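PDB 6QK4: membrane-bound lytic murein transglycosylase A from Burkholderia pseudomallei, which probably cleaves the beta-1,4 linkage between N-acetylmuramic acid and N-acetylglucosamine in peptidoglycan, leaving a 1,6-anhydro bond on the muramic acid. Local coordinates for residues P27-W30 with Q31-P34; D73-V76 with G77-R80; V158-P161 with I162-F165; I198-W201 with L202-G206. One frame throughout, in Å; residues are numbered along the deposited sequence.

Interaction 1 (P27-W30 with Q31-P34); sequences PVAW and QQVP
The carbonyl oxygen of Trp30 is gripped twice: Val33 N donates to Trp30 O over 3.0 Å, and a water that gives a proton to the same oxygen also donates to Val33 O. One residue earlier a second i to i+3 bond forms, Gln32 N to Ala29 O at 2.8 Å. These two bonds wind the chain into a short 3-10 turn. The side chain of Gln32 then folds back over its start. Its CG stands beside the backbone N (chi1 -65°) and the chain runs on extended, which carries the amide to the peptide of Ala29. There Gln32 OE1 accepts from Ala29 N at 2.9 Å in a nearly straight bond (170° at the hydrogen), the donor lying somewhat out of the carbonyl plane. The same Gln32 OE1 stands 3.6 Å from Ala29 CB, and Val28 CB lies alongside the Gln32 chain.

The apolar part of the turn is made by the two valines and the indole. Val28 CG2 meets Val33 CG2 at 4.1 Å, the two valines crossing at about a right angle, and Val33 CG2 also lies 4.2 Å from Trp30 CE3. Trp30 NE1 donates to Phe87 O, and the Trp30 ring meets that of Trp36. The turn leaves strand 25-27 and heads toward helix 44-55, with Val28 and Val33 resting on Pro89 of strand 87-92 and on Trp342 of strand 336-346.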
ATOM      1  N   PRO A  27      25.440  -9.231  11.956  1.00 23.94           N
ATOM      2  CA  PRO A  27      25.994  -9.201  10.592  1.00 22.09           C
ATOM      3  C   PRO A  27      26.180 -10.594  10.014  1.00 26.63           C
ATOM      4  O   PRO A  27      26.627 -11.528  10.697  1.00 26.73           O
ATOM      5  CB  PRO A  27      27.362  -8.508  10.774  1.00 26.59           C
ATOM      6  CG  PRO A  27      27.759  -8.898  12.236  1.00 28.44           C
ATOM      7  CD  PRO A  27      26.426  -8.841  13.009  1.00 25.64           C
ATOM      8  N   VAL A  28      25.846 -10.738   8.738  1.00 23.74           N
ATOM      9  CA  VAL A  28      26.016 -12.012   8.041  1.00 21.25           C
ATOM     10  C   VAL A  28      26.627 -11.732   6.668  1.00 22.78           C
ATOM     11  O   VAL A  28      26.704 -10.600   6.213  1.00 24.34           O
ATOM     12  CB  VAL A  28      24.699 -12.789   7.913  1.00 23.61           C
ATOM     13  CG1 VAL A  28      24.050 -13.039   9.270  1.00 25.32           C
ATOM     14  CG2 VAL A  28      23.714 -11.972   7.012  1.00 23.92           C
ATOM     15  N   ALA A  29      27.135 -12.797   6.015  1.00 29.30           N
ATOM     16  CA  ALA A  29      27.612 -12.613   4.661  1.00 27.30           C
ATOM     17  C   ALA A  29      26.422 -12.574   3.703  1.00 25.16           C
ATOM     18  O   ALA A  29      25.353 -13.110   3.999  1.00 23.90           O
ATOM     19  CB  ALA A  29      28.534 -13.781   4.242  1.00 29.06           C
ATOM     20  N   TRP A  30      26.609 -11.956   2.538  1.00 24.50           N
ATOM     21  CA  TRP A  30      25.530 -12.002   1.565  1.00 26.44           C
ATOM     22  C   TRP A  30      25.150 -13.447   1.213  1.00 24.65           C
ATOM     23  O   TRP A  30      24.001 -13.740   0.938  1.00 25.36           O
ATOM     24  CB  TRP A  30      25.909 -11.186   0.317  1.00 27.46           C
ATOM     25  CG  TRP A  30      25.725  -9.719   0.548  1.00 27.50           C
ATOM     26  CD1 TRP A  30      26.676  -8.782   0.822  1.00 27.43           C
ATOM     27  CD2 TRP A  30      24.467  -9.038   0.558  1.00 26.30           C
ATOM     28  NE1 TRP A  30      26.076  -7.534   0.965  1.00 28.79           N
ATOM     29  CE2 TRP A  30      24.724  -7.677   0.802  1.00 25.19           C
ATOM     30  CE3 TRP A  30      23.157  -9.446   0.343  1.00 25.89           C
ATOM     31  CZ2 TRP A  30      23.697  -6.714   0.884  1.00 25.78           C
ATOM     32  CZ3 TRP A  30      22.131  -8.488   0.438  1.00 24.58           C
ATOM     33  CH2 TRP A  30      22.426  -7.140   0.683  1.00 27.00           C
ATOM     34  N   GLN A  31      26.120 -14.373   1.247  1.00 26.25           N
ATOM     35  CA  GLN A  31      25.836 -15.770   0.983  1.00 26.11           C
ATOM     36  C   GLN A  31      24.926 -16.393   2.043  1.00 27.69           C
ATOM     37  O   GLN A  31      24.381 -17.482   1.822  1.00 28.81           O
ATOM     38  CB  GLN A  31      27.201 -16.522   0.919  1.00 32.35           C
ATOM     39  CG  GLN A  31      27.150 -18.049   0.623  1.00 37.02           C
ATOM     40  CD  GLN A  31      26.966 -18.956   1.898  1.00 41.98           C
ATOM     41  OE1 GLN A  31      27.053 -18.476   3.043  1.00 40.31           O
ATOM     42  NE2 GLN A  31      26.720 -20.268   1.685  1.00 39.40           N
ATOM     43  N   GLN A  32      24.745 -15.735   3.201  1.00 25.74           N
ATOM     44  CA  GLN A  32      23.828 -16.211   4.223  1.00 24.56           C
ATOM     45  C   GLN A  32      22.453 -15.568   4.154  1.00 26.37           C
ATOM     46  O   GLN A  32      21.578 -15.959   4.949  1.00 28.36           O
ATOM     47  CB  GLN A  32      24.389 -15.991   5.622  1.00 24.21           C
ATOM     48  CG  GLN A  32      25.657 -16.853   5.806  1.00 27.40           C
ATOM     49  CD  GLN A  32      26.354 -16.510   7.021  1.00 27.72           C
ATOM     50  OE1 GLN A  32      27.065 -15.512   7.077  1.00 28.67           O
ATOM     51  NE2 GLN A  32      26.179 -17.347   8.062  1.00 34.79           N
ATOM     52  N   VAL A  33      22.212 -14.681   3.182  1.00 21.03           N
ATOM     53  CA  VAL A  33      20.824 -14.182   3.031  1.00 21.56           C
ATOM     54  C   VAL A  33      20.070 -15.132   2.109  1.00 24.28           C
ATOM     55  O   VAL A  33      20.294 -15.147   0.890  1.00 24.92           O
ATOM     56  CB  VAL A  33      20.842 -12.736   2.516  1.00 22.92           C
ATOM     57  CG1 VAL A  33      19.368 -12.147   2.285  1.00 25.05           C
ATOM     58  CG2 VAL A  33      21.653 -11.860   3.443  1.00 25.39           C
ATOM     59  N   PRO A  34      19.180 -15.965   2.652  1.00 26.07           N
ATOM     60  CA  PRO A  34      18.459 -16.917   1.828  1.00 35.49           C
ATOM     61  C   PRO A  34      17.389 -16.117   1.107  1.00 37.38           C
ATOM     62  O   PRO A  34      16.622 -15.332   1.695  1.00 51.01           O
ATOM     63  CB  PRO A  34      17.879 -17.908   2.843  1.00 37.39           C
ATOM     64  CG  PRO A  34      17.739 -17.104   4.093  1.00 40.60           C
ATOM     65  CD  PRO A  34      18.756 -15.992   4.061  1.00 37.94           C
TER
HETATM   66  O   HOH W   1      22.840 -15.604  -1.136  1.00 39.30           O

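Interaction 2 (D73-V76 with G77-R80); sequences DLDV and GSAR
Asp75 is the N-cap of helix 76-86, and its carboxylate takes two bonds from Ser78. Asp75 holds CG anti to its own nitrogen (chi1 -178°), which swings the carboxylate over the first turn. Asp75 OD1 receives the amide proton of Ser78 N at 3.1 Å, the capping bond, from well above the carboxylate plane (65° out of it). Asp75 OD2 takes the hydroxyl proton of Ser78 OG; the 2.5 Å between Ser78 OG and Asp75 OD2 is unusually short and its exact length doubtful. Each carboxylate oxygen thus has its own donor on the same serine, and the two bonds together probably limit rotation of the carboxylate. The negative group lies at the helix N terminus, where the peptide dipoles would be expected to stabilise its charge.

The backbone bonds begin directly behind the cap. Ala79 N donates to Asp75 O at 3.2 Å, and Arg80 N to Val76 O at 2.9 Å, so the i to i+4 pattern is established from the cap residue onward.

Two waters extend the network. One donates to Asp75 OD1 while accepting from Gly77 N at 3.0 Å, serving an amide of the first turn. The other lies in the guanidinium plane of Arg80, taking the proton of Arg80 NE at 2.9 Å and reaching Val76 O only weakly.

Beyond the cap, the Arg80 guanidinium bonds to Asp39 O and Trp36 O and makes a cation-pi contact with Trp36. Val76 touches Ile42 in the loop before helix 44-55, and Ala79 packs on Thr45 of that helix.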
ATOM      1  N   ASP A  73      18.707   1.151 -14.503  1.00 22.62           N
ATOM      2  CA  ASP A  73      17.703   0.278 -13.931  1.00 21.47           C
ATOM      3  C   ASP A  73      17.564  -1.037 -14.654  1.00 21.03           C
ATOM      4  O   ASP A  73      16.774  -1.904 -14.231  1.00 25.73           O
ATOM      5  CB  ASP A  73      16.325   1.004 -13.948  1.00 21.70           C
ATOM      6  CG  ASP A  73      16.386   2.336 -13.256  1.00 25.22           C
ATOM      7  OD1 ASP A  73      16.923   2.374 -12.133  1.00 26.70           O
ATOM      8  OD2 ASP A  73      15.921   3.354 -13.838  1.00 25.90           O
ATOM      9  N   LEU A  74      18.343  -1.274 -15.716  1.00 23.14           N
ATOM     10  CA  LEU A  74      18.218  -2.521 -16.451  1.00 21.96           C
ATOM     11  C   LEU A  74      19.296  -3.536 -16.083  1.00 24.69           C
ATOM     12  O   LEU A  74      19.009  -4.752 -16.065  1.00 27.56           O
ATOM     13  CB  LEU A  74      18.267  -2.292 -17.964  1.00 28.78           C
ATOM     14  CG  LEU A  74      17.352  -1.249 -18.586  1.00 28.37           C
ATOM     15  CD1 LEU A  74      17.589  -1.270 -20.087  1.00 33.76           C
ATOM     16  CD2 LEU A  74      15.916  -1.588 -18.275  1.00 29.18           C
ATOM     17  N   ASP A  75      20.478  -3.059 -15.737  1.00 28.93           N
ATOM     18  CA  ASP A  75      21.624  -3.943 -15.504  1.00 26.94           C
ATOM     19  C   ASP A  75      21.539  -4.412 -14.057  1.00 20.76           C
ATOM     20  O   ASP A  75      22.177  -3.825 -13.181  1.00 25.02           O
ATOM     21  CB  ASP A  75      22.909  -3.179 -15.764  1.00 28.17           C
ATOM     22  CG  ASP A  75      24.157  -4.039 -15.592  1.00 32.16           C
ATOM     23  OD1 ASP A  75      24.040  -5.222 -15.209  1.00 31.52           O
ATOM     24  OD2 ASP A  75      25.237  -3.504 -15.861  1.00 31.33           O
ATOM     25  N   VAL A  76      20.766  -5.477 -13.806  1.00 23.71           N
ATOM     26  CA  VAL A  76      20.594  -5.908 -12.409  1.00 25.60           C
ATOM     27  C   VAL A  76      21.821  -6.677 -11.919  1.00 26.87           C
ATOM     28  O   VAL A  76      22.070  -6.752 -10.707  1.00 26.77           O
ATOM     29  CB  VAL A  76      19.324  -6.744 -12.210  1.00 25.85           C
ATOM     30  CG1 VAL A  76      18.055  -5.827 -12.427  1.00 25.72           C
ATOM     31  CG2 VAL A  76      19.331  -7.976 -13.116  1.00 28.44           C
ATOM     32  N   GLY A  77      22.645  -7.180 -12.832  1.00 25.97           N
ATOM     33  CA  GLY A  77      23.925  -7.731 -12.400  1.00 29.04           C
ATOM     34  C   GLY A  77      24.778  -6.695 -11.695  1.00 27.15           C
ATOM     35  O   GLY A  77      25.340  -6.952 -10.625  1.00 26.77           O
ATOM     36  N   SER A  78      24.896  -5.493 -12.290  1.00 27.14           N
ATOM     37  CA  SER A  78      25.679  -4.445 -11.674  1.00 26.98           C
ATOM     38  C   SER A  78      25.035  -3.949 -10.390  1.00 23.89           C
ATOM     39  O   SER A  78      25.743  -3.583  -9.442  1.00 27.25           O
ATOM     40  CB  SER A  78      25.887  -3.263 -12.632  1.00 31.36           C
ATOM     41  OG  SER A  78      26.624  -3.668 -13.789  1.00 34.14           O
ATOM     42  N   ALA A  79      23.689  -3.848 -10.359  1.00 24.57           N
ATOM     43  CA  ALA A  79      23.034  -3.445  -9.119  1.00 23.02           C
ATOM     44  C   ALA A  79      23.317  -4.446  -8.006  1.00 21.31           C
ATOM     45  O   ALA A  79      23.575  -4.030  -6.867  1.00 23.53           O
ATOM     46  CB  ALA A  79      21.511  -3.308  -9.319  1.00 22.55           C
ATOM     47  N   ARG A  80      23.293  -5.761  -8.320  1.00 24.45           N
ATOM     48  CA  ARG A  80      23.595  -6.764  -7.290  1.00 25.98           C
ATOM     49  C   ARG A  80      25.015  -6.547  -6.764  1.00 28.15           C
ATOM     50  O   ARG A  80      25.256  -6.567  -5.553  1.00 23.03           O
ATOM     51  CB  ARG A  80      23.448  -8.190  -7.843  1.00 22.81           C
ATOM     52  CG  ARG A  80      23.519  -9.290  -6.784  1.00 26.05           C
ATOM     53  CD  ARG A  80      23.209 -10.639  -7.390  1.00 24.33           C
ATOM     54  NE  ARG A  80      21.849 -10.766  -7.945  1.00 25.60           N
ATOM     55  CZ  ARG A  80      20.743 -10.996  -7.215  1.00 24.93           C
ATOM     56  NH1 ARG A  80      20.795 -11.088  -5.865  1.00 23.21           N
ATOM     57  NH2 ARG A  80      19.570 -11.112  -7.839  1.00 23.91           N
TER
HETATM   58  O   HOH W   2      22.302  -7.785 -15.773  1.00 38.16           O
HETATM   59  O   HOH W   3      21.593  -9.920 -10.662  1.00 26.27           O

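Interaction 3 (V158-P161 with I162-F165); sequences VDDP and IEAF
Val158, the last residue of strand 154-158, reaches across to the helix that follows: its CG2 methyl meets Ala164 CB at 4.0 Å, an apolar contact across the strand-to-helix turn. Val158 also lies against Leu111 of strand 101-114. At Asp159 the link is through water. One water accepts weakly from Asp159 N and lies close to Glu163 OE1; a second lies 2.7 Å from Glu163 OE1 and may also reach Asp159 OD2, at best weakly.

Asp160 is the N-cap of helix 161-170. Its carboxylate points away from its own N (chi1 -172°), back along the start of the helix, and OD1 collects two amides. Glu163 N bonds to Asp160 OD1 at 2.9 Å, arriving on the anti side, 34° out of the carboxylate plane; Ile162 N is 2.7 Å from Asp160 OD1, but its bond is bent and weak. The glutamate chain runs across the aspartate at about a right angle, and Glu163 CG touches Asp160 CB at 3.7 Å. Asp160 O starts the helical bonding by accepting from Ala164 N at 3.1 Å.

Pro161 opens the helix at its first position, where the missing amide proton costs no helical bond, and Pro161 O receives Phe165 N at 3.0 Å.

Two carboxylates share this helix start, Asp160 OD2 and Glu163 OE2 lying 4.2 Å apart. The helix dipole and the capping amides probably ease the charge on Asp160, and Lys219, in a long and weak ion pair with Glu163 OE2, may temper that of the glutamate.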
ATOM      1  N   VAL A 158     -16.550  10.091 -10.566  1.00 32.03           N
ATOM      2  CA  VAL A 158     -15.711   8.999 -11.033  1.00 30.38           C
ATOM      3  C   VAL A 158     -16.518   7.975 -11.848  1.00 30.56           C
ATOM      4  O   VAL A 158     -17.737   8.091 -12.036  1.00 35.06           O
ATOM      5  CB  VAL A 158     -14.937   8.344  -9.846  1.00 26.08           C
ATOM      6  CG1 VAL A 158     -14.096   9.365  -9.117  1.00 31.02           C
ATOM      7  CG2 VAL A 158     -15.926   7.645  -8.817  1.00 26.10           C
ATOM      8  N   ASP A 159     -15.781   6.965 -12.320  1.00 34.71           N
ATOM      9  CA  ASP A 159     -16.045   5.976 -13.356  1.00 40.26           C
ATOM     10  C   ASP A 159     -16.910   4.826 -12.889  1.00 40.26           C
ATOM     11  O   ASP A 159     -17.574   4.167 -13.702  1.00 38.57           O
ATOM     12  CB  ASP A 159     -14.684   5.347 -13.729  1.00 47.80           C
ATOM     13  CG  ASP A 159     -14.460   5.338 -15.146  1.00 54.23           C
ATOM     14  OD1 ASP A 159     -15.362   5.843 -15.843  1.00 64.57           O
ATOM     15  OD2 ASP A 159     -13.432   4.814 -15.570  1.00 47.41           O
ATOM     16  N   ASP A 160     -16.863   4.530 -11.592  1.00 36.97           N
ATOM     17  CA  ASP A 160     -17.303   3.240 -11.122  1.00 36.18           C
ATOM     18  C   ASP A 160     -17.766   3.395  -9.674  1.00 34.50           C
ATOM     19  O   ASP A 160     -17.030   3.985  -8.863  1.00 34.17           O
ATOM     20  CB  ASP A 160     -16.145   2.247 -11.213  1.00 44.00           C
ATOM     21  CG  ASP A 160     -16.574   0.843 -10.922  1.00 50.68           C
ATOM     22  OD1 ASP A 160     -16.901   0.560  -9.760  1.00 49.17           O
ATOM     23  OD2 ASP A 160     -16.617   0.040 -11.875  1.00 54.77           O
ATOM     24  N   PRO A 161     -18.935   2.866  -9.312  1.00 33.30           N
ATOM     25  CA  PRO A 161     -19.451   3.080  -7.943  1.00 34.68           C
ATOM     26  C   PRO A 161     -18.785   2.120  -6.964  1.00 33.33           C
ATOM     27  O   PRO A 161     -18.680   2.441  -5.772  1.00 33.93           O
ATOM     28  CB  PRO A 161     -20.964   2.830  -8.086  1.00 34.80           C
ATOM     29  CG  PRO A 161     -21.073   1.874  -9.221  1.00 36.11           C
ATOM     30  CD  PRO A 161     -19.934   2.247 -10.193  1.00 35.34           C
ATOM     31  N   ILE A 162     -18.313   0.974  -7.466  1.00 33.28           N
ATOM     32  CA  ILE A 162     -17.565   0.023  -6.633  1.00 31.56           C
ATOM     33  C   ILE A 162     -16.188   0.577  -6.283  1.00 30.95           C
ATOM     34  O   ILE A 162     -15.754   0.511  -5.125  1.00 29.90           O
ATOM     35  CB  ILE A 162     -17.437  -1.357  -7.322  1.00 35.50           C
ATOM     36  CG1 ILE A 162     -18.805  -1.906  -7.744  1.00 40.00           C
ATOM     37  CG2 ILE A 162     -16.669  -2.348  -6.420  1.00 33.14           C
ATOM     38  CD1 ILE A 162     -19.669  -2.338  -6.598  1.00 40.51           C
ATOM     39  N   GLU A 163     -15.482   1.159  -7.262  1.00 31.22           N
ATOM     40  CA  GLU A 163     -14.236   1.853  -6.945  1.00 29.19           C
ATOM     41  C   GLU A 163     -14.440   2.997  -5.953  1.00 28.72           C
ATOM     42  O   GLU A 163     -13.599   3.209  -5.076  1.00 28.34           O
ATOM     43  CB  GLU A 163     -13.576   2.380  -8.215  1.00 30.43           C
ATOM     44  CG  GLU A 163     -13.254   1.279  -9.200  1.00 36.63           C
ATOM     45  CD  GLU A 163     -12.541   1.751 -10.461  1.00 42.09           C
ATOM     46  OE1 GLU A 163     -11.918   2.821 -10.451  1.00 42.72           O
ATOM     47  OE2 GLU A 163     -12.598   1.006 -11.473  1.00 46.46           O
ATOM     48  N   ALA A 164     -15.513   3.787  -6.115  1.00 30.66           N
ATOM     49  CA  ALA A 164     -15.793   4.862  -5.168  1.00 30.26           C
ATOM     50  C   ALA A 164     -15.977   4.308  -3.759  1.00 31.50           C
ATOM     51  O   ALA A 164     -15.460   4.858  -2.782  1.00 30.79           O
ATOM     52  CB  ALA A 164     -17.066   5.619  -5.604  1.00 30.79           C
ATOM     53  N   PHE A 165     -16.730   3.223  -3.651  1.00 27.28           N
ATOM     54  CA  PHE A 165     -16.956   2.557  -2.379  1.00 31.31           C
ATOM     55  C   PHE A 165     -15.649   2.135  -1.737  1.00 29.25           C
ATOM     56  O   PHE A 165     -15.452   2.322  -0.534  1.00 30.85           O
ATOM     57  CB  PHE A 165     -17.840   1.344  -2.625  1.00 34.09           C
ATOM     58  CG  PHE A 165     -18.232   0.614  -1.395  1.00 34.40           C
ATOM     59  CD1 PHE A 165     -17.401  -0.385  -0.859  1.00 33.22           C
ATOM     60  CD2 PHE A 165     -19.468   0.898  -0.775  1.00 37.31           C
ATOM     61  CE1 PHE A 165     -17.784  -1.110   0.287  1.00 34.13           C
ATOM     62  CE2 PHE A 165     -19.883   0.159   0.374  1.00 36.91           C
ATOM     63  CZ  PHE A 165     -19.044  -0.834   0.888  1.00 34.67           C
TER
HETATM   64  O   HOH W   4     -13.128   5.427 -11.029  1.00 34.44           O
HETATM   65  O   HOH W   5     -11.472   3.726 -13.003  1.00 52.71           O

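Interaction 4 (I198-W201 with L202-G206); sequences IGKW and LLDHG
A chi1 of -163° sets the Trp201 indole opposite its backbone N, whereas His205, one turn on, has CG beside its own nitrogen (chi1 -66°), and the two rings come face to face. They form an offset stack: the imidazole lies over the five-membered ring of the indole, centroids 3.8 Å apart and planes at 15°. His205 CE1 approaches Trp201 NE1 to 3.2 Å, and His205 CB sits over the six-membered ring in a CH-pi contact. A hydrogen bond also holds the imidazole: His205 ND1 donates to Trp201 O at 3.0 Å, on a carbonyl lone pair, the acceptor tilted from the ring plane.

Alongside, Lys200 runs extended past Asp204, with Lys200 CE 3.5 Å from Asp204 OD2. Leu202 packs on Leu232 of helix 229-234 and Ile218 of helix 215-224. The helix ends in a Schellman motif with Gly206, at positive phi, as C-prime residue: Glu207 N bonds to Leu202 O and Gly206 N to Leu203 O.

The stack and the ND1 bond together fix the imidazole against the indole; the bond from His205 N to Trp201 O is the helix's own. ND1 probably carries a proton. Lys200 NZ and Asp204 OD2 stay 4.8 Å apart, so their attraction is probably modest.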
ATOM      1  N   ILE A 198     -19.555  -5.328   2.010  1.00 37.44           N
ATOM      2  CA  ILE A 198     -20.386  -5.875   0.951  1.00 33.78           C
ATOM      3  C   ILE A 198     -19.840  -7.199   0.419  1.00 36.78           C
ATOM      4  O   ILE A 198     -20.599  -7.998  -0.130  1.00 37.35           O
ATOM      5  CB  ILE A 198     -20.577  -4.844  -0.168  1.00 33.44           C
ATOM      6  CG1 ILE A 198     -19.216  -4.470  -0.827  1.00 33.28           C
ATOM      7  CG2 ILE A 198     -21.264  -3.621   0.401  1.00 31.88           C
ATOM      8  CD1 ILE A 198     -19.358  -3.546  -2.079  1.00 34.97           C
ATOM      9  N   GLY A 199     -18.531  -7.448   0.528  1.00 37.77           N
ATOM     10  CA  GLY A 199     -18.038  -8.764   0.144  1.00 36.09           C
ATOM     11  C   GLY A 199     -18.613  -9.869   1.022  1.00 36.39           C
ATOM     12  O   GLY A 199     -19.016 -10.922   0.530  1.00 39.27           O
ATOM     13  N   LYS A 200     -18.582  -9.663   2.336  1.00 38.56           N
ATOM     14  CA  LYS A 200     -19.190 -10.606   3.262  1.00 42.60           C
ATOM     15  C   LYS A 200     -20.682 -10.786   2.991  1.00 46.43           C
ATOM     16  O   LYS A 200     -21.227 -11.895   3.121  1.00 47.44           O
ATOM     17  CB  LYS A 200     -18.960 -10.117   4.694  1.00 46.74           C
ATOM     18  CG  LYS A 200     -19.622 -10.999   5.744  1.00 52.15           C
ATOM     19  CD  LYS A 200     -19.187 -10.577   7.141  1.00 56.16           C
ATOM     20  CE  LYS A 200     -19.877 -11.423   8.214  1.00 60.58           C
ATOM     21  NZ  LYS A 200     -19.195 -11.211   9.544  1.00 62.51           N
ATOM     22  N   TRP A 201     -21.363  -9.714   2.598  1.00 42.79           N
ATOM     23  CA  TRP A 201     -22.767  -9.863   2.249  1.00 42.57           C
ATOM     24  C   TRP A 201     -22.933 -10.773   1.040  1.00 44.78           C
ATOM     25  O   TRP A 201     -23.801 -11.664   1.038  1.00 47.91           O
ATOM     26  CB  TRP A 201     -23.402  -8.490   1.990  1.00 36.83           C
ATOM     27  CG  TRP A 201     -24.900  -8.569   2.024  1.00 37.27           C
ATOM     28  CD1 TRP A 201     -25.708  -8.316   3.085  1.00 38.73           C
ATOM     29  CD2 TRP A 201     -25.733  -8.970   0.958  1.00 38.06           C
ATOM     30  NE1 TRP A 201     -27.018  -8.502   2.737  1.00 40.95           N
ATOM     31  CE2 TRP A 201     -27.071  -8.918   1.430  1.00 41.38           C
ATOM     32  CE3 TRP A 201     -25.499  -9.334  -0.374  1.00 39.03           C
ATOM     33  CZ2 TRP A 201     -28.134  -9.235   0.635  1.00 41.86           C
ATOM     34  CZ3 TRP A 201     -26.561  -9.663  -1.162  1.00 39.29           C
ATOM     35  CH2 TRP A 201     -27.873  -9.623  -0.658  1.00 40.99           C
ATOM     36  N   LEU A 202     -22.113 -10.586  -0.003  1.00 39.85           N
ATOM     37  CA  LEU A 202     -22.322 -11.434  -1.171  1.00 42.67           C
ATOM     38  C   LEU A 202     -21.982 -12.891  -0.841  1.00 45.18           C
ATOM     39  O   LEU A 202     -22.639 -13.816  -1.335  1.00 44.51           O
ATOM     40  CB  LEU A 202     -21.508 -10.912  -2.361  1.00 42.84           C
ATOM     41  CG  LEU A 202     -21.910  -9.546  -2.929  1.00 42.57           C
ATOM     42  CD1 LEU A 202     -20.790  -8.912  -3.800  1.00 41.16           C
ATOM     43  CD2 LEU A 202     -23.223  -9.639  -3.698  1.00 40.34           C
ATOM     44  N   LEU A 203     -20.991 -13.107   0.030  1.00 48.02           N
ATOM     45  CA  LEU A 203     -20.653 -14.470   0.429  1.00 51.04           C
ATOM     46  C   LEU A 203     -21.745 -15.058   1.308  1.00 53.97           C
ATOM     47  O   LEU A 203     -22.254 -16.142   1.016  1.00 51.83           O
ATOM     48  CB  LEU A 203     -19.313 -14.520   1.159  1.00 49.52           C
ATOM     49  CG  LEU A 203     -18.009 -14.134   0.448  1.00 48.83           C
ATOM     50  CD1 LEU A 203     -16.840 -14.185   1.436  1.00 47.93           C
ATOM     51  CD2 LEU A 203     -17.725 -14.998  -0.776  1.00 48.91           C
ATOM     52  N   ASP A 204     -22.127 -14.338   2.379  1.00 55.80           N
ATOM     53  CA  ASP A 204     -23.137 -14.841   3.313  1.00 54.15           C
ATOM     54  C   ASP A 204     -24.446 -15.164   2.618  1.00 54.36           C
ATOM     55  O   ASP A 204     -25.179 -16.061   3.059  1.00 55.16           O
ATOM     56  CB  ASP A 204     -23.403 -13.840   4.430  1.00 55.49           C
ATOM     57  CG  ASP A 204     -22.278 -13.767   5.449  1.00 59.44           C
ATOM     58  OD1 ASP A 204     -21.216 -14.404   5.245  1.00 60.72           O
ATOM     59  OD2 ASP A 204     -22.447 -13.045   6.461  1.00 61.39           O
ATOM     60  N   HIS A 205     -24.772 -14.467   1.533  1.00 52.24           N
ATOM     61  CA  HIS A 205     -26.012 -14.747   0.814  1.00 52.58           C
ATOM     62  C   HIS A 205     -25.797 -15.582  -0.447  1.00 53.56           C
ATOM     63  O   HIS A 205     -26.705 -15.683  -1.281  1.00 54.20           O
ATOM     64  CB  HIS A 205     -26.731 -13.430   0.485  1.00 51.80           C
ATOM     65  CG  HIS A 205     -27.209 -12.689   1.700  1.00 52.97           C
ATOM     66  ND1 HIS A 205     -26.351 -12.108   2.610  1.00 52.80           N
ATOM     67  CD2 HIS A 205     -28.462 -12.449   2.163  1.00 53.36           C
ATOM     68  CE1 HIS A 205     -27.044 -11.538   3.577  1.00 53.69           C
ATOM     69  NE2 HIS A 205     -28.330 -11.723   3.327  1.00 54.34           N
ATOM     70  N   GLY A 206     -24.617 -16.180  -0.613  1.00 52.32           N
ATOM     71  CA  GLY A 206     -24.453 -17.123  -1.702  1.00 50.00           C
ATOM     72  C   GLY A 206     -24.253 -16.533  -3.078  1.00 49.71           C
ATOM     73  O   GLY A 206     -24.208 -17.291  -4.051  1.00 49.44           O
TER

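Overall arrangement
All four contacts are local and follow one another in series, without nesting or crossing. From the N terminus, interaction 1 closes a 3-10 turn after strand 25-27, and interaction 2 starts helix 76-86. Their centres are about 19 Å apart and they do not touch directly, but Trp36 meets side chains of both. The chain then crosses to the MltA-specific insert domain, where interaction 3 turns strand 154-158 into helix 161-170 and interaction 4 ends helix 198-204. These two do touch, Phe165 CZ packing on Ile198 CG2 at 3.6 Å, and both lean on helices 215-224 and 229-234. Interactions 1 and 3 have centres about 46 Å apart, on opposite sides of the molecule's centre.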